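Phospho-2-dehydro-3-deoxyheptonate aldolase (Francisella tularensis, PDB 3TQK) probably catalyses the stereospecific condensation of phosphoenolpyruvate with D-erythrose 4-phosphate to give DAHP, the first step of chorismate biosynthesis. Local coordinates at residues 89-94 / 295-300; 137-142 / 152-157. One frame throughout, in Å; residues are numbered along the deposited sequence.

Contact 1 of 2, residues 89-94 / 295-300; sequences RVYFEK and GVMIES. With MN (manganese (II) ion), chain B.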
loop_
_atom_site.group_PDB
_atom_site.type_symbol
_atom_site.label_atom_id
_atom_site.label_comp_id
_atom_site.label_asym_id
_atom_site.label_seq_id
_atom_site.Cartn_x
_atom_site.Cartn_y
_atom_site.Cartn_z
ATOM N N ARG A 89 -19.462 2.418 -12.401
ATOM C CA ARG A 89 -18.344 1.727 -11.794
ATOM C C ARG A 89 -17.636 0.896 -12.861
ATOM O O ARG A 89 -18.225 -0.025 -13.447
ATOM C CB ARG A 89 -18.899 0.848 -10.674
ATOM C CG ARG A 89 -17.904 0.118 -9.835
ATOM C CD ARG A 89 -18.611 -0.965 -9.012
ATOM N NE ARG A 89 -17.607 -1.916 -8.567
ATOM C CZ ARG A 89 -16.896 -1.802 -7.453
ATOM N NH1 ARG A 89 -17.111 -0.806 -6.609
ATOM N NH2 ARG A 89 -15.970 -2.714 -7.170
ATOM N N VAL A 90 -16.383 1.237 -13.132
ATOM C CA VAL A 90 -15.597 0.533 -14.137
ATOM C C VAL A 90 -14.283 0.090 -13.498
ATOM O O VAL A 90 -13.248 0.749 -13.661
ATOM C CB VAL A 90 -15.334 1.427 -15.381
ATOM C CG1 VAL A 90 -14.896 0.579 -16.558
ATOM C CG2 VAL A 90 -16.576 2.236 -15.750
ATOM N N TYR A 91 -14.335 -1.024 -12.761
ATOM C CA TYR A 91 -13.187 -1.497 -11.981
ATOM C C TYR A 91 -12.399 -2.569 -12.708
ATOM O O TYR A 91 -12.975 -3.466 -13.315
ATOM C CB TYR A 91 -13.632 -2.006 -10.617
ATOM C CG TYR A 91 -13.770 -0.903 -9.592
ATOM C CD1 TYR A 91 -14.482 0.259 -9.879
ATOM C CD2 TYR A 91 -13.183 -1.010 -8.339
ATOM C CE1 TYR A 91 -14.612 1.272 -8.953
ATOM C CE2 TYR A 91 -13.318 0.011 -7.394
ATOM C CZ TYR A 91 -14.038 1.149 -7.713
ATOM O OH TYR A 91 -14.189 2.169 -6.790
ATOM N N PHE A 92 -11.078 -2.481 -12.639
ATOM C CA PHE A 92 -10.227 -3.370 -13.434
ATOM C C PHE A 92 -9.339 -4.283 -12.587
ATOM O O PHE A 92 -8.383 -4.869 -13.096
ATOM C CB PHE A 92 -9.371 -2.545 -14.394
ATOM C CG PHE A 92 -10.166 -1.800 -15.427
ATOM C CD1 PHE A 92 -10.948 -2.486 -16.339
ATOM C CD2 PHE A 92 -10.140 -0.412 -15.478
ATOM C CE1 PHE A 92 -11.683 -1.810 -17.300
ATOM C CE2 PHE A 92 -10.867 0.266 -16.441
ATOM C CZ PHE A 92 -11.642 -0.435 -17.349
ATOM N N GLU A 93 -9.672 -4.425 -11.308
ATOM C CA GLU A 93 -8.852 -5.206 -10.390
ATOM C C GLU A 93 -9.712 -5.776 -9.254
ATOM O O GLU A 93 -10.613 -5.113 -8.744
ATOM C CB GLU A 93 -7.711 -4.328 -9.849
ATOM C CG GLU A 93 -6.508 -5.075 -9.249
ATOM C CD GLU A 93 -6.450 -5.034 -7.711
ATOM O OE1 GLU A 93 -7.503 -4.830 -7.053
ATOM O OE2 GLU A 93 -5.341 -5.207 -7.155
ATOM N N LYS A 94 -9.430 -7.017 -8.881
ATOM C CA LYS A 94 -10.103 -7.674 -7.770
ATOM C C LYS A 94 -9.082 -7.989 -6.669
ATOM O O LYS A 94 -8.094 -8.688 -6.916
ATOM C CB LYS A 94 -10.767 -8.963 -8.254
ATOM C CG LYS A 94 -11.432 -9.808 -7.158
ATOM C CD LYS A 94 -12.524 -9.051 -6.413
ATOM C CE LYS A 94 -13.160 -9.937 -5.351
ATOM N NZ LYS A 94 -12.247 -10.140 -4.217
ATOM N N GLY A 295 -23.333 10.139 -0.842
ATOM C CA GLY A 295 -23.204 9.117 -1.884
ATOM C C GLY A 295 -23.261 7.685 -1.383
ATOM O O GLY A 295 -23.094 7.420 -0.188
ATOM N N VAL A 296 -23.538 6.771 -2.314
ATOM C CA VAL A 296 -23.497 5.343 -2.052
ATOM C C VAL A 296 -22.790 4.616 -3.194
ATOM O O VAL A 296 -22.603 5.178 -4.281
ATOM C CB VAL A 296 -24.909 4.764 -1.844
ATOM C CG1 VAL A 296 -25.569 5.409 -0.635
ATOM C CG2 VAL A 296 -25.777 4.951 -3.101
HETATM N N MSE A 297 -22.364 3.385 -2.924
HETATM C CA MSE A 297 -21.868 2.482 -3.965
HETATM C C MSE A 297 -22.761 1.264 -4.006
HETATM O O MSE A 297 -23.154 0.752 -2.966
HETATM C CB MSE A 297 -20.448 2.018 -3.684
HETATM C CG MSE A 297 -19.508 3.101 -3.181
HETATM SE SE MSE A 297 -17.643 2.520 -3.295
HETATM C CE MSE A 297 -17.538 2.244 -5.236
ATOM N N ILE A 298 -23.079 0.810 -5.214
ATOM C CA ILE A 298 -23.875 -0.387 -5.421
ATOM C C ILE A 298 -23.139 -1.275 -6.410
ATOM O O ILE A 298 -22.631 -0.786 -7.418
ATOM C CB ILE A 298 -25.228 -0.044 -6.043
ATOM C CG1 ILE A 298 -26.034 0.867 -5.123
ATOM C CG2 ILE A 298 -26.007 -1.323 -6.380
ATOM C CD1 ILE A 298 -27.223 1.485 -5.816
ATOM N N GLU A 299 -23.068 -2.571 -6.119
ATOM C CA GLU A 299 -22.475 -3.535 -7.046
ATOM C C GLU A 299 -23.603 -4.189 -7.833
ATOM O O GLU A 299 -24.455 -4.871 -7.269
ATOM C CB GLU A 299 -21.584 -4.560 -6.316
ATOM C CG GLU A 299 -20.174 -4.016 -6.015
ATOM C CD GLU A 299 -19.212 -5.046 -5.413
ATOM O OE1 GLU A 299 -19.605 -5.806 -4.496
ATOM O OE2 GLU A 299 -18.040 -5.071 -5.851
ATOM N N SER A 300 -23.614 -3.929 -9.136
ATOM C CA SER A 300 -24.757 -4.220 -9.988
ATOM C C SER A 300 -24.305 -4.766 -11.340
ATOM O O SER A 300 -23.257 -4.373 -11.851
ATOM C CB SER A 300 -25.560 -2.926 -10.191
ATOM O OG SER A 300 -26.476 -3.020 -11.270
HETATM MN MN MN B . -16.354 -6.049 -5.281
HETATM O O HOH W 1 -20.275 -0.104 -6.175
#
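At the manganese site of the (beta/alpha)8 barrel, Arg89, at the end of the second barrel strand, reaches over to Met297 and Glu299 on the eighth. The two backbones stay well apart, the nearest CA atoms, of Arg89 and Glu299, being 8.2 Å from each other, and side chains make the contact. Arg89 leaves the strand with chi1 at -175°, CG opposite the backbone N, and stays extended as far as NE, which carries its guanidinium between two groups. Glu299 covers one face, with OE2 3.4 Å from Arg89 NH2, while the Tyr91 ring lies against the opposite face, Arg89 CZ standing 3.7 Å above the ring plane. The carboxylate plane is turned 77° from the guanidinium plane. The acid lies over a face, and the guanidinium's hydrogen bonds run instead to backbone carbonyls, NE to that of Pro57 and NH2 to that of Cys58. Glu299 OE2 binds the manganese ion at 2.0 Å, and OE1 is hydrogen-bonded to Ser265 OG, so both carboxylate oxygens are engaged. Selenomethionine Met297, bent at chi3 (61°), brings its CE to the guanidinium edge, 3.4 Å from Arg89 NH1, and within 3.7 Å of Tyr91 OH. One water accepts a weak bond from Arg89 NH1 and donates another weak one to Ile298 O. Cys58, His266 and Asp322 complete the protein ligands of the metal, an arrangement characteristic of the metal site in class-I DAHP synthases.

Contact 2 of 2, residues 137-142 / 152-157; sequences CATEFL and ELITWG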
loop_
_atom_site.group_PDB
_atom_site.type_symbol
_atom_site.label_atom_id
_atom_site.label_comp_id
_atom_site.label_asym_id
_atom_site.label_seq_id
_atom_site.Cartn_x
_atom_site.Cartn_y
_atom_site.Cartn_z
ATOM N N CYS A 137 -17.517 7.984 -15.260
ATOM C CA CYS A 137 -16.952 6.710 -14.831
ATOM C C CYS A 137 -16.101 6.794 -13.564
ATOM O O CYS A 137 -15.412 7.787 -13.340
ATOM C CB CYS A 137 -16.087 6.154 -15.960
ATOM S SG CYS A 137 -17.024 5.659 -17.378
ATOM N N ALA A 138 -16.136 5.707 -12.784
ATOM C CA ALA A 138 -15.366 5.515 -11.559
ATOM C C ALA A 138 -14.421 4.316 -11.688
ATOM O O ALA A 138 -14.770 3.318 -12.301
ATOM C CB ALA A 138 -16.324 5.267 -10.387
ATOM N N THR A 139 -13.236 4.399 -11.093
ATOM C CA THR A 139 -12.343 3.238 -11.029
ATOM C C THR A 139 -11.482 3.316 -9.787
ATOM O O THR A 139 -11.456 4.346 -9.125
ATOM C CB THR A 139 -11.464 3.143 -12.276
ATOM O OG1 THR A 139 -11.011 1.792 -12.435
ATOM C CG2 THR A 139 -10.282 4.087 -12.175
ATOM N N GLU A 140 -10.811 2.227 -9.435
ATOM C CA GLU A 140 -9.837 2.280 -8.346
ATOM C C GLU A 140 -8.464 2.606 -8.895
ATOM O O GLU A 140 -8.018 2.000 -9.874
ATOM C CB GLU A 140 -9.766 0.987 -7.548
ATOM C CG GLU A 140 -8.907 1.143 -6.285
ATOM C CD GLU A 140 -8.764 -0.126 -5.476
ATOM O OE1 GLU A 140 -9.673 -0.983 -5.529
ATOM O OE2 GLU A 140 -7.736 -0.249 -4.760
ATOM N N PHE A 141 -7.814 3.588 -8.274
ATOM C CA PHE A 141 -6.459 3.944 -8.620
ATOM C C PHE A 141 -5.523 3.046 -7.799
ATOM O O PHE A 141 -5.456 3.151 -6.575
ATOM C CB PHE A 141 -6.226 5.428 -8.360
ATOM C CG PHE A 141 -6.961 6.341 -9.326
ATOM C CD1 PHE A 141 -6.616 6.371 -10.664
ATOM C CD2 PHE A 141 -7.992 7.159 -8.897
ATOM C CE1 PHE A 141 -7.279 7.201 -11.562
ATOM C CE2 PHE A 141 -8.646 7.995 -9.790
ATOM C CZ PHE A 141 -8.285 8.017 -11.122
ATOM N N LEU A 142 -4.800 2.178 -8.498
ATOM C CA LEU A 142 -4.108 1.023 -7.901
ATOM C C LEU A 142 -2.607 1.224 -7.630
ATOM O O LEU A 142 -2.069 0.661 -6.664
ATOM C CB LEU A 142 -4.245 -0.164 -8.863
ATOM C CG LEU A 142 -5.658 -0.636 -9.227
ATOM C CD1 LEU A 142 -5.680 -1.429 -10.534
ATOM C CD2 LEU A 142 -6.187 -1.454 -8.051
ATOM N N GLU A 152 -7.594 10.835 -17.062
ATOM C CA GLU A 152 -8.348 11.957 -17.627
ATOM C C GLU A 152 -9.739 11.542 -18.139
ATOM O O GLU A 152 -10.507 12.391 -18.586
ATOM C CB GLU A 152 -7.532 12.666 -18.742
ATOM C CG GLU A 152 -7.708 12.134 -20.207
ATOM C CD GLU A 152 -6.898 10.868 -20.537
ATOM O OE1 GLU A 152 -6.630 10.043 -19.637
ATOM O OE2 GLU A 152 -6.532 10.695 -21.720
ATOM N N LEU A 153 -10.055 10.251 -18.083
ATOM C CA LEU A 153 -11.396 9.741 -18.404
ATOM C C LEU A 153 -12.196 9.414 -17.130
ATOM O O LEU A 153 -13.357 9.018 -17.197
ATOM C CB LEU A 153 -11.268 8.488 -19.261
ATOM C CG LEU A 153 -10.717 8.705 -20.669
ATOM C CD1 LEU A 153 -10.211 7.393 -21.257
ATOM C CD2 LEU A 153 -11.770 9.344 -21.568
ATOM N N ILE A 154 -11.565 9.607 -15.970
ATOM C CA ILE A 154 -12.155 9.267 -14.673
ATOM C C ILE A 154 -12.670 10.531 -13.973
ATOM O O ILE A 154 -11.931 11.522 -13.811
ATOM C CB ILE A 154 -11.127 8.567 -13.781
ATOM C CG1 ILE A 154 -10.737 7.224 -14.402
ATOM C CG2 ILE A 154 -11.650 8.375 -12.344
ATOM C CD1 ILE A 154 -11.905 6.317 -14.694
ATOM N N THR A 155 -13.947 10.468 -13.584
ATOM C CA THR A 155 -14.631 11.524 -12.845
ATOM C C THR A 155 -14.391 11.412 -11.340
ATOM O O THR A 155 -14.191 12.411 -10.660
ATOM C CB THR A 155 -16.128 11.433 -13.085
ATOM O OG1 THR A 155 -16.410 11.815 -14.440
ATOM C CG2 THR A 155 -16.908 12.338 -12.090
ATOM N N TRP A 156 -14.428 10.184 -10.843
ATOM C CA TRP A 156 -14.315 9.897 -9.428
ATOM C C TRP A 156 -13.526 8.616 -9.273
ATOM O O TRP A 156 -13.783 7.650 -9.978
ATOM C CB TRP A 156 -15.698 9.680 -8.827
ATOM C CG TRP A 156 -15.699 9.301 -7.393
ATOM C CD1 TRP A 156 -15.798 10.145 -6.332
ATOM C CD2 TRP A 156 -15.632 7.986 -6.853
ATOM N NE1 TRP A 156 -15.780 9.439 -5.168
ATOM C CE2 TRP A 156 -15.687 8.107 -5.461
ATOM C CE3 TRP A 156 -15.515 6.711 -7.414
ATOM C CZ2 TRP A 156 -15.632 7.012 -4.618
ATOM C CZ3 TRP A 156 -15.468 5.624 -6.575
ATOM C CH2 TRP A 156 -15.522 5.780 -5.192
ATOM N N GLY A 157 -12.578 8.601 -8.349
ATOM C CA GLY A 157 -11.758 7.409 -8.131
ATOM C C GLY A 157 -11.717 6.996 -6.689
ATOM O O GLY A 157 -12.108 7.758 -5.822
HETATM O O HOH W 2 -15.868 9.986 -16.397
#
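Ile154 and Phe141 run past each other in opposite directions on one side of the paired strands, while Trp156 and Ala138 meet on the other. The Phe141 ring approaches Ile154 obliquely, its CZ 3.6 Å from the CG2 branch. The same ring also packs against the backbone of Gly157, CE2 lying 3.6 Å from Gly157 CA, where the absence of a side chain leaves room for it. The other branch of Ile154 is directed at Thr139: chi1 of -65° sets CG1 opposite the carbonyl carbon, and a second turn at chi2 (-55°) brings CD1 to 3.7 Å from Thr139 CG2, the two side chains crossing at about a right angle. On the face carrying Ala138 and Trp156, the indole is approached at its edge, near the ring plane, by Ala138 CB, 3.4 Å from Trp156 CE3. Parallel pairing of Ala138 with Trp156 and of Thr139 with Gly157 sets these neighbours. The backbone bonds of this pairing are uneven: Thr155 N to Cys137 O is well formed, with an N-H...O angle of 153°, whereas Thr139 N to Trp156 O is long and weak at 3.5 Å. The Trp156 carbonyl also receives a CA-H...O contact from Ala138. At the start of the pairing a water accepts from Cys137 N, donates to Leu153 O and hydrogen-bonds Thr155 OG1, which also bonds Ser36 OG. Trp156 NE1 is hydrogen-bonded to His227 NE2. Strands 137-140 and 156-159 are the adjacent third and fourth staves of the barrel; Phe141 extends the packing to Ile180 on the fifth, Cys137 and Leu153 lie against helix 116-132, and Thr155 and Trp156 touch Ile40 of helix 27-45.

How the contacts relate
From the N terminus, the chain reaches 89-94 at the end of the second barrel strand, passes through helix 116-132 and enters the third strand at 137-142. Contact 2 then closes a short loop of nine residues, bringing 152-157 beside that strand. The chain continues through the remaining strands until 295-300, on the eighth, completes contact 1 after 200 intervening residues. Contact 2 therefore falls wholly within that longer closure. The centres of the two contacts lie about 11 Å apart, yet their residues touch directly: Val90 N and O probably hydrogen-bond Ala138 O and Thr139 OG1, respectively. Contact 1 spans strands two and eight; contact 2 joins neighbours three and four.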